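PDB 5X3I: 1,3-alpha-isomaltosidase from Kribbella flavida DSM 17836, which hydrolyses the alpha-1,3-glucosidic linkages of the cyclic tetrasaccharide cyclobis-(1-6)-alpha-nigerosyl inside the cell, yielding isomaltose. Local coordinates for residues 607-610 with 611-614; 317-320 with 321-324. The protein carries 1 engineered substitution. All blocks are in the same frame, centred on the assembly; numbering follows the deposited sequence.

How the contacts relate
Both contacts are local and lie one after the other along the chain within the family 31 TIM-barrel domain; neither encloses nor crosses the other, and neither closes a long loop. Contact 2 comes first, over the last turns of helix 311-323, between barrel strands 302-304 and 330-333. Nearly three hundred residues later, beyond strand 591-593, contact 1 turns the chain into helix 610-617. Their centres are about 12 Å apart and they touch: Arg317 NE makes a salt bridge to Asp607 OD2, and the Trp611 ring packs on Thr320 and meets His321 edge-to-face. The helices that follow the first and the last barrel strands meet here.

Contact 1: residues 607-610 with 611-614; sequences DRTP and WHVA
An N-cap opens helix 610-617, with Thr609 as the capping residue and His612 N giving its hydrogen to Thr609 OG1 at 3.2 Å. With chi1 at 65°, Thr609 OG1 is tucked between its own N and C and turns back to the start of the helix; it also lies over one face of the Trp611 indole, toward the rim. Thr609 CB makes a CH-pi contact on that same ring, 3.5 Å from the centroid of the six-membered part and 11° off its normal, while Thr609 CG2 reaches CZ2 of Trp611 at 3.5 Å. The first helical turn, in the segment that follows strand 591-593, the last of the TIM barrel, is closed by Val613 N to Thr609 O (3.0 Å) and Ala614 N to Pro610 O (3.0 Å). Pro610 CD touches Trp611 CE3 at 3.9 Å. Asp607 O lies at the edge of the His612 ring, near its plane, 3.2 Å from His612 CD2, and the ring's rotation is fixed by a hydrogen bond between NE2 and Leu605 O. Asp607 OD2 is held by Trp308 NE1 and Arg317 NE. Arg608, bonded to Arg606 O and Ser539 OG, has its side chain about 11 Å from that of Asp536, the inferred proton donor.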
# COMPACT_ATOMS: atom_id res chain seq x y z
N ASP A 607 11.50 -17.84 9.46
CA ASP A 607 10.06 -18.12 9.41
C ASP A 607 9.30 -17.54 10.61
O ASP A 607 9.80 -17.50 11.73
CB ASP A 607 9.78 -19.64 9.37
CG ASP A 607 10.07 -20.27 8.01
OD1 ASP A 607 10.89 -19.74 7.25
OD2 ASP A 607 9.47 -21.33 7.72
N ARG A 608 8.11 -17.03 10.33
CA ARG A 608 7.17 -16.56 11.33
C ARG A 608 6.14 -17.63 11.74
O ARG A 608 5.09 -17.29 12.29
CB ARG A 608 6.47 -15.29 10.87
CG ARG A 608 7.15 -14.00 11.40
CD ARG A 608 8.62 -13.88 10.97
NE ARG A 608 9.15 -12.55 11.30
CZ ARG A 608 10.43 -12.20 11.26
NH1 ARG A 608 11.36 -13.08 10.91
NH2 ARG A 608 10.79 -10.97 11.58
N THR A 609 6.34 -18.88 11.32
CA THR A 609 5.47 -19.96 11.78
C THR A 609 5.45 -20.06 13.32
O THR A 609 6.43 -19.76 13.98
CB THR A 609 5.89 -21.33 11.20
OG1 THR A 609 7.19 -21.69 11.69
CG2 THR A 609 5.88 -21.29 9.68
N PRO A 610 4.31 -20.46 13.89
CA PRO A 610 4.22 -20.56 15.35
C PRO A 610 5.29 -21.48 15.94
O PRO A 610 5.86 -21.18 16.98
CB PRO A 610 2.83 -21.15 15.58
CG PRO A 610 2.06 -20.83 14.37
CD PRO A 610 3.04 -20.80 13.23
N TRP A 611 5.59 -22.58 15.26
CA TRP A 611 6.55 -23.54 15.79
C TRP A 611 7.98 -23.05 15.66
O TRP A 611 8.80 -23.34 16.52
CB TRP A 611 6.40 -24.91 15.12
CG TRP A 611 6.52 -24.91 13.63
CD1 TRP A 611 7.65 -25.12 12.91
CD2 TRP A 611 5.47 -24.73 12.68
NE1 TRP A 611 7.37 -25.07 11.57
CE2 TRP A 611 6.04 -24.83 11.41
CE3 TRP A 611 4.10 -24.49 12.80
CZ2 TRP A 611 5.28 -24.70 10.25
CZ3 TRP A 611 3.35 -24.36 11.65
CH2 TRP A 611 3.95 -24.46 10.39
N HIS A 612 8.29 -22.32 14.59
CA HIS A 612 9.65 -21.80 14.49
C HIS A 612 9.88 -20.70 15.52
O HIS A 612 10.98 -20.56 16.04
CB HIS A 612 9.96 -21.26 13.10
CG HIS A 612 11.38 -20.83 12.95
ND1 HIS A 612 12.43 -21.72 13.04
CD2 HIS A 612 11.93 -19.61 12.75
CE1 HIS A 612 13.57 -21.07 12.89
NE2 HIS A 612 13.29 -19.79 12.71
N VAL A 613 8.85 -19.93 15.80
CA VAL A 613 8.95 -18.89 16.81
C VAL A 613 9.17 -19.56 18.17
O VAL A 613 10.01 -19.13 18.95
CB VAL A 613 7.70 -17.99 16.84
CG1 VAL A 613 7.72 -17.09 18.06
CG2 VAL A 613 7.63 -17.15 15.57
N ALA A 614 8.41 -20.63 18.43
CA ALA A 614 8.58 -21.42 19.65
C ALA A 614 10.01 -21.92 19.75
O ALA A 614 10.63 -21.80 20.80
CB ALA A 614 7.60 -22.58 19.68

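Contact 2: residues 317-320 with 321-324; sequences RMDT and HRDL
Arg322 runs out with CG trans to its own backbone N (chi1 172°) and then bends at chi3 (60°), which lays its guanidinium alongside Asp319, whose CG stands beside the backbone N. The two flat groups stack with planes 13° apart. Asp319 OD1 lies over one face of the guanidinium, toward its rim, 3.9 Å from Arg322 NH1, a long salt bridge of charges alone in which no N-H points at the oxygen. Asp323 approaches the same guanidinium at its edge: Arg322 NE bonds to Asp323 OD1 at 2.8 Å, meeting that oxygen from above the carboxylate plane, and two weak bonds from NH2 add to it. The arginine is thus shared by acids one turn apart, in a salt-bridge network that Arg385 extends by pairing with Asp319 OD1. The backbone is held by helical bonds, including Asp323 N to Asp319 O (2.8 Å) and Leu324 N to Thr320 O (2.9 Å), where the helix ends. Facing helix 610-617, Thr320 CG2 packs against Leu324 CD1 at 3.7 Å. Toward strand 302-304, Met318 CE lies 3.9 Å from His321 CD2. The His321 ring is held by Tyr594 OH at NE2 and Ile326 O at ND1. Helix 311-323 is the crossover of the beta-alpha-beta unit between strands 302-304 and 330-333: Met318 and His321 rest on Ala303, while Arg317, Thr320 and Leu324 touch Trp611 of helix 610-617.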
# COMPACT_ATOMS: atom_id res chain seq x y z
N ARG A 317 5.85 -27.44 5.41
CA ARG A 317 5.29 -26.43 6.30
C ARG A 317 3.80 -26.67 6.56
O ARG A 317 3.33 -26.53 7.68
CB ARG A 317 5.53 -25.02 5.74
CG ARG A 317 7.01 -24.59 5.61
CD ARG A 317 7.74 -24.44 6.95
NE ARG A 317 9.16 -24.14 6.72
CZ ARG A 317 10.11 -25.06 6.59
NH1 ARG A 317 9.80 -26.35 6.68
NH2 ARG A 317 11.36 -24.71 6.35
N MET A 318 3.05 -27.03 5.52
CA MET A 318 1.62 -27.28 5.69
C MET A 318 1.39 -28.59 6.45
O MET A 318 0.46 -28.70 7.24
CB MET A 318 0.90 -27.31 4.34
CG MET A 318 0.86 -25.96 3.60
SD MET A 318 0.10 -24.63 4.55
CE MET A 318 1.53 -23.83 5.25
N ASP A 319 2.25 -29.58 6.23
CA ASP A 319 2.17 -30.82 6.99
C ASP A 319 2.37 -30.52 8.48
O ASP A 319 1.70 -31.08 9.33
CB ASP A 319 3.20 -31.86 6.51
CG ASP A 319 2.76 -32.58 5.25
OD1 ASP A 319 1.65 -32.33 4.77
OD2 ASP A 319 3.53 -33.42 4.75
N THR A 320 3.27 -29.59 8.78
CA THR A 320 3.52 -29.24 10.17
C THR A 320 2.30 -28.57 10.79
O THR A 320 1.93 -28.88 11.91
CB THR A 320 4.78 -28.36 10.33
OG1 THR A 320 5.93 -29.10 9.91
CG2 THR A 320 4.97 -27.97 11.79
N HIS A 321 1.65 -27.66 10.04
CA HIS A 321 0.39 -27.07 10.48
C HIS A 321 -0.61 -28.17 10.84
O HIS A 321 -1.24 -28.12 11.89
CB HIS A 321 -0.22 -26.19 9.38
CG HIS A 321 -0.00 -24.72 9.59
ND1 HIS A 321 -0.81 -23.95 10.39
CD2 HIS A 321 0.93 -23.88 9.08
CE1 HIS A 321 -0.39 -22.70 10.38
NE2 HIS A 321 0.67 -22.63 9.59
N ARG A 322 -0.75 -29.15 9.95
CA ARG A 322 -1.67 -30.26 10.18
C ARG A 322 -1.29 -31.06 11.42
O ARG A 322 -2.12 -31.34 12.26
CB ARG A 322 -1.71 -31.20 8.97
CG ARG A 322 -2.52 -32.48 9.22
CD ARG A 322 -2.10 -33.62 8.29
NE ARG A 322 -0.70 -33.98 8.45
CZ ARG A 322 -0.01 -34.68 7.55
NH1 ARG A 322 -0.60 -35.09 6.43
NH2 ARG A 322 1.26 -34.97 7.77
N ASP A 323 -0.02 -31.42 11.54
CA ASP A 323 0.41 -32.30 12.62
C ASP A 323 0.33 -31.60 13.98
O ASP A 323 0.12 -32.26 14.99
CB ASP A 323 1.82 -32.82 12.35
CG ASP A 323 1.88 -33.73 11.13
OD1 ASP A 323 0.84 -34.28 10.76
OD2 ASP A 323 2.95 -33.85 10.54
N LEU A 324 0.46 -30.28 14.00
CA LEU A 324 0.33 -29.53 15.26
C LEU A 324 -1.10 -29.07 15.49
O LEU A 324 -1.38 -28.37 16.45
CB LEU A 324 1.29 -28.34 15.28
CG LEU A 324 2.79 -28.67 15.21
CD1 LEU A 324 3.66 -27.40 15.20
CD2 LEU A 324 3.19 -29.56 16.36